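Local atomic coordinates of transcription initiation factor TFIID subunit 5 (Encephalitozoon cuniculi, PDB entry 2J4B), a protein that is a component of the TFIID and SAGA complexes, in which it probably helps regulate transcription by RNA polymerase, seen here as its N-terminal domain. Residues Leu31-Pro36 / Gln128-Lys133; Glu76-Tyr79 / His83-Glu86. One frame throughout, in Å; residues are numbered along the deposited sequence.

Interaction 1: residues Leu31-Pro36 / Gln128-Lys133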
loop_
_atom_site.group_PDB
_atom_site.type_symbol
_atom_site.label_atom_id
_atom_site.label_comp_id
_atom_site.label_asym_id
_atom_site.label_seq_id
_atom_site.Cartn_x
_atom_site.Cartn_y
_atom_site.Cartn_z
ATOM N N LEU A 31 9.720 3.763 1.289
ATOM C CA LEU A 31 9.354 3.011 0.085
ATOM C C LEU A 31 8.579 1.713 0.388
ATOM O O LEU A 31 7.654 1.364 -0.341
ATOM C CB LEU A 31 10.571 2.753 -0.807
ATOM C CG LEU A 31 10.888 3.940 -1.738
ATOM C CD1 LEU A 31 12.283 3.820 -2.395
ATOM C CD2 LEU A 31 9.807 4.145 -2.817
ATOM N N PRO A 32 8.949 1.001 1.468
ATOM C CA PRO A 32 8.230 -0.235 1.812
ATOM C C PRO A 32 6.732 -0.020 1.992
ATOM O O PRO A 32 5.955 -0.966 1.856
ATOM C CB PRO A 32 8.870 -0.670 3.132
ATOM C CG PRO A 32 10.240 -0.049 3.107
ATOM C CD PRO A 32 10.060 1.272 2.398
ATOM N N LEU A 33 6.340 1.211 2.290
ATOM C CA LEU A 33 4.946 1.551 2.502
ATOM C C LEU A 33 4.098 1.387 1.240
ATOM O O LEU A 33 2.910 1.107 1.332
ATOM C CB LEU A 33 4.837 2.990 3.018
ATOM C CG LEU A 33 3.425 3.533 3.264
ATOM C CD1 LEU A 33 2.567 2.650 4.198
ATOM C CD2 LEU A 33 3.476 4.962 3.810
ATOM N N LEU A 34 4.675 1.584 0.060
ATOM C CA LEU A 34 3.862 1.534 -1.156
ATOM C C LEU A 34 3.375 0.128 -1.536
ATOM O O LEU A 34 2.357 0.004 -2.210
ATOM C CB LEU A 34 4.584 2.164 -2.333
ATOM C CG LEU A 34 4.987 3.640 -2.199
ATOM C CD1 LEU A 34 5.795 4.067 -3.466
ATOM C CD2 LEU A 34 3.788 4.588 -1.907
ATOM N N TYR A 35 4.076 -0.924 -1.111
ATOM C CA TYR A 35 3.710 -2.282 -1.532
ATOM C C TYR A 35 2.406 -2.780 -0.917
ATOM O O TYR A 35 1.498 -3.186 -1.656
ATOM C CB TYR A 35 4.814 -3.308 -1.243
ATOM C CG TYR A 35 4.373 -4.736 -1.559
ATOM C CD1 TYR A 35 4.028 -5.104 -2.851
ATOM C CD2 TYR A 35 4.282 -5.691 -0.572
ATOM C CE1 TYR A 35 3.640 -6.376 -3.143
ATOM C CE2 TYR A 35 3.895 -6.980 -0.855
ATOM C CZ TYR A 35 3.578 -7.326 -2.144
ATOM O OH TYR A 35 3.172 -8.621 -2.445
ATOM N N PRO A 36 2.322 -2.793 0.431
ATOM C CA PRO A 36 1.057 -3.151 1.084
ATOM C C PRO A 36 -0.083 -2.201 0.733
ATOM O O PRO A 36 -1.197 -2.644 0.541
ATOM C CB PRO A 36 1.392 -3.089 2.578
ATOM C CG PRO A 36 2.630 -2.274 2.668
ATOM C CD PRO A 36 3.376 -2.507 1.415
ATOM N N GLN A 128 -5.675 0.211 10.400
ATOM C CA GLN A 128 -6.327 -1.100 10.311
ATOM C C GLN A 128 -5.439 -2.248 9.807
ATOM O O GLN A 128 -5.603 -3.381 10.223
ATOM C CB GLN A 128 -7.541 -1.003 9.384
ATOM C CG GLN A 128 -8.641 -0.121 9.932
ATOM C CD GLN A 128 -9.949 -0.196 9.150
ATOM O OE1 GLN A 128 -10.968 0.370 9.578
ATOM N NE2 GLN A 128 -9.936 -0.891 8.019
ATOM N N HIS A 129 -4.519 -1.959 8.896
ATOM C CA HIS A 129 -3.843 -3.017 8.170
ATOM C C HIS A 129 -2.334 -3.062 8.353
ATOM O O HIS A 129 -1.725 -4.100 8.078
ATOM C CB HIS A 129 -4.188 -2.927 6.684
ATOM C CG HIS A 129 -5.634 -3.203 6.394
ATOM N ND1 HIS A 129 -6.275 -4.344 6.827
ATOM C CD2 HIS A 129 -6.564 -2.481 5.727
ATOM C CE1 HIS A 129 -7.534 -4.313 6.439
ATOM N NE2 HIS A 129 -7.736 -3.197 5.766
ATOM N N LEU A 130 -1.735 -1.974 8.836
ATOM C CA LEU A 130 -0.291 -1.910 8.931
ATOM C C LEU A 130 0.182 -1.891 10.361
ATOM O O LEU A 130 -0.425 -1.288 11.220
ATOM C CB LEU A 130 0.267 -0.689 8.206
ATOM C CG LEU A 130 0.030 -0.638 6.709
ATOM C CD1 LEU A 130 0.815 0.497 6.090
ATOM C CD2 LEU A 130 0.407 -1.966 6.116
ATOM N N ASP A 131 1.298 -2.561 10.597
ATOM C CA ASP A 131 1.839 -2.679 11.918
ATOM C C ASP A 131 3.224 -2.074 11.911
ATOM O O ASP A 131 4.208 -2.771 11.628
ATOM C CB ASP A 131 1.891 -4.148 12.289
ATOM C CG ASP A 131 2.236 -4.350 13.701
ATOM O OD1 ASP A 131 2.768 -3.390 14.293
ATOM O OD2 ASP A 131 1.962 -5.456 14.219
ATOM N N ILE A 132 3.297 -0.769 12.204
ATOM C CA ILE A 132 4.537 -0.009 12.058
ATOM C C ILE A 132 5.280 0.088 13.400
ATOM O O ILE A 132 4.772 0.658 14.351
ATOM C CB ILE A 132 4.275 1.418 11.524
ATOM C CG1 ILE A 132 3.472 1.378 10.212
ATOM C CG2 ILE A 132 5.593 2.178 11.320
ATOM C CD1 ILE A 132 3.099 2.784 9.632
ATOM N N LYS A 133 6.478 -0.489 13.461
ATOM C CA LYS A 133 7.374 -0.288 14.579
ATOM C C LYS A 133 8.213 0.968 14.391
ATOM O O LYS A 133 9.065 1.020 13.499
ATOM C CB LYS A 133 8.302 -1.476 14.741
ATOM C CG LYS A 133 9.324 -1.262 15.859
ATOM C CD LYS A 133 10.092 -2.511 16.154
ATOM C CE LYS A 133 11.428 -2.170 16.750
ATOM N NZ LYS A 133 11.279 -1.186 17.832
#

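Interaction 2: residues Glu76-Tyr79 / His83-Glu86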
loop_
_atom_site.group_PDB
_atom_site.type_symbol
_atom_site.label_atom_id
_atom_site.label_comp_id
_atom_site.label_asym_id
_atom_site.label_seq_id
_atom_site.Cartn_x
_atom_site.Cartn_y
_atom_site.Cartn_z
ATOM N N GLU A 76 -1.358 -11.282 -9.622
ATOM C CA GLU A 76 -1.765 -11.054 -11.011
ATOM C C GLU A 76 -3.014 -11.852 -11.423
ATOM O O GLU A 76 -3.857 -11.338 -12.152
ATOM C CB GLU A 76 -0.594 -11.389 -11.942
ATOM C CG GLU A 76 -0.974 -11.642 -13.387
ATOM C CD GLU A 76 0.119 -12.370 -14.142
ATOM O OE1 GLU A 76 1.244 -11.823 -14.233
ATOM O OE2 GLU A 76 -0.150 -13.484 -14.646
ATOM N N SER A 77 -3.128 -13.096 -10.952
ATOM C CA SER A 77 -4.232 -13.983 -11.330
ATOM C C SER A 77 -5.467 -13.820 -10.455
ATOM O O SER A 77 -6.450 -14.521 -10.650
ATOM C CB SER A 77 -3.786 -15.461 -11.283
ATOM O OG SER A 77 -3.926 -16.027 -9.975
ATOM N N ILE A 78 -5.414 -12.907 -9.489
ATOM C CA ILE A 78 -6.534 -12.657 -8.583
ATOM C C ILE A 78 -7.361 -11.451 -9.036
ATOM O O ILE A 78 -6.970 -10.317 -8.769
ATOM C CB ILE A 78 -6.011 -12.373 -7.170
ATOM C CG1 ILE A 78 -5.265 -13.589 -6.633
ATOM C CG2 ILE A 78 -7.151 -11.997 -6.212
ATOM C CD1 ILE A 78 -4.603 -13.323 -5.314
ATOM N N TYR A 79 -8.492 -11.704 -9.706
ATOM C CA TYR A 79 -9.343 -10.638 -10.267
ATOM C C TYR A 79 -10.644 -10.410 -9.499
ATOM O O TYR A 79 -11.151 -9.297 -9.465
ATOM C CB TYR A 79 -9.731 -10.942 -11.728
ATOM C CG TYR A 79 -8.583 -11.383 -12.590
ATOM C CD1 TYR A 79 -7.554 -10.503 -12.911
ATOM C CD2 TYR A 79 -8.517 -12.681 -13.083
ATOM C CE1 TYR A 79 -6.496 -10.901 -13.697
ATOM C CE2 TYR A 79 -7.450 -13.085 -13.873
ATOM C CZ TYR A 79 -6.444 -12.189 -14.167
ATOM O OH TYR A 79 -5.387 -12.580 -14.947
ATOM N N HIS A 83 -11.679 -15.087 -5.872
ATOM C CA HIS A 83 -10.259 -15.427 -6.006
ATOM C C HIS A 83 -9.488 -15.050 -4.751
ATOM O O HIS A 83 -8.487 -15.672 -4.426
ATOM C CB HIS A 83 -9.623 -14.717 -7.201
ATOM C CG HIS A 83 -10.095 -15.212 -8.528
ATOM N ND1 HIS A 83 -9.945 -14.480 -9.684
ATOM C CD2 HIS A 83 -10.710 -16.366 -8.888
ATOM C CE1 HIS A 83 -10.446 -15.158 -10.702
ATOM N NE2 HIS A 83 -10.913 -16.307 -10.247
ATOM N N ILE A 84 -9.944 -14.013 -4.059
ATOM C CA ILE A 84 -9.311 -13.610 -2.804
ATOM C C ILE A 84 -9.631 -14.632 -1.723
ATOM O O ILE A 84 -8.768 -14.977 -0.919
ATOM C CB ILE A 84 -9.770 -12.206 -2.343
ATOM C CG1 ILE A 84 -9.308 -11.139 -3.337
ATOM C CG2 ILE A 84 -9.232 -11.900 -0.952
ATOM C CD1 ILE A 84 -10.016 -9.791 -3.167
ATOM N N HIS A 85 -10.870 -15.115 -1.714
ATOM C CA HIS A 85 -11.306 -16.110 -0.736
ATOM C C HIS A 85 -10.626 -17.489 -0.899
ATOM O O HIS A 85 -10.428 -18.207 0.092
ATOM C CB HIS A 85 -12.835 -16.273 -0.777
ATOM C CG HIS A 85 -13.573 -15.298 0.090
ATOM N ND1 HIS A 85 -13.828 -13.996 -0.295
ATOM C CD2 HIS A 85 -14.110 -15.433 1.329
ATOM C CE1 HIS A 85 -14.487 -13.375 0.668
ATOM N NE2 HIS A 85 -14.671 -14.222 1.665
ATOM N N GLU A 86 -10.284 -17.865 -2.129
ATOM C CA GLU A 86 -9.807 -19.223 -2.387
ATOM C C GLU A 86 -8.270 -19.330 -2.372
ATOM O O GLU A 86 -7.728 -20.415 -2.292
ATOM C CB GLU A 86 -10.391 -19.781 -3.700
ATOM C CG GLU A 86 -9.755 -19.238 -4.981
ATOM C CD GLU A 86 -10.556 -19.557 -6.247
ATOM O OE1 GLU A 86 -11.598 -20.252 -6.170
ATOM O OE2 GLU A 86 -10.127 -19.099 -7.330
#

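Interaction 1: residues Leu31-Pro36 / Gln128-Lys133
Leu130 reaches Leu33 and Pro36 with a different methyl for each, and these two pairs make up the direct contact. Its CD1 meets CD1 of Leu33 end to end at 3.4 Å, a close methyl approach, while its CD2 lies 3.8 Å from CB of Pro36 and 4.1 Å from CG of the same ring. In both pairs the side chains run at about a right angle to each other. Leu130 points straight across, with CG opposite its carbonyl carbon (chi1 -63°), and its branch point splits the two methyls between the partners. Leu33 starts out along the flank of its segment, but with CG anti to the backbone N (chi1 178°) and chi2 at 54°, the end of the chain carries CD1 nearer to Leu130. Pro36, three residues further on, turns its CB and CG to Leu130. All three residues are buried, and the meeting is purely apolar.

Further out, Tyr98 of strand 98-103 touches both Pro36 and Leu130, and Tyr35 joins Tyr98 to helix 69-75. His129, just before the strand, stacks its ring on that of His40. Leu130 is where the chain leaves helix 120-129 and enters strand 130-135, whose Asp131 and Lys133 bond through their backbones to strand 98-103. Leu130 therefore packs against residues 33-36, at and just before helix 34-47, from a beta-alpha-beta type crossover: adjacent parallel strands 98-103 and 130-135 connected through two helices, 104-116 and 120-129, within the NTD2 domain of TAF5.

Interaction 2: residues Glu76-Tyr79 / His83-Glu86
Tyr79 N donates to ND1 of His83 over 3.1 Å, the single hydrogen bond between these segments, with an N-H...acceptor angle of 160°. The backbone nitrogen lies at the ring edge, only 2° out of the imidazole plane. CG of His83 stands anti to its own carbonyl carbon (chi1 -69°), which sends the ring back from the first turn of helix 81-86 over the loop that precedes it. Beyond the bond, CE1 of His83 comes within 3.9 Å of CD2 of Tyr79, the two side chains meeting at a slant.

Beside the polar pair lies an apolar patch. CG2 of Ile78 sits 3.8 Å from CB of His83 and 3.7 Å from CG1 of Ile84; Ile78 slides past the histidine in the reverse direction but crosses Ile84 at about a right angle. Phe89 and Ala90 of helix 88-95 touch Ile78, while Ile46 of helix 34-47 touches Ile84. A weak bond between Thr80 OG1 and His83 N adds a second tie at the start of the helix.

As ND1 accepts the bond, it is probably unprotonated, consistent with a neutral ring carrying its hydrogen on NE2; protonation of ND1 would be expected to remove this bond, leaving the apolar packing of Ile78 between loop and helix.

Overall arrangement
Both contacts belong to the TAF5 N-terminal domain, a single largely helical unit. Interaction 1 joins chain regions 92 residues apart at their closest ends, and its centre lies about 6 Å from the chain centre; interaction 2 is a local loop-to-helix contact centred about 17 Å from it, formed by residues that lie between the two segments of interaction 1 in sequence. Their centres are 21 Å apart, and their nearest atoms, about 9 Å apart, do not touch. Helix 34-47 links them: Pro36 on it takes part in interaction 1, and its Tyr42 and Ile46 pack on interaction 2. One contact thus ties the parallel strand pair to the helices, while the other lies at the peripheral junction between helices 69-75 and 81-86.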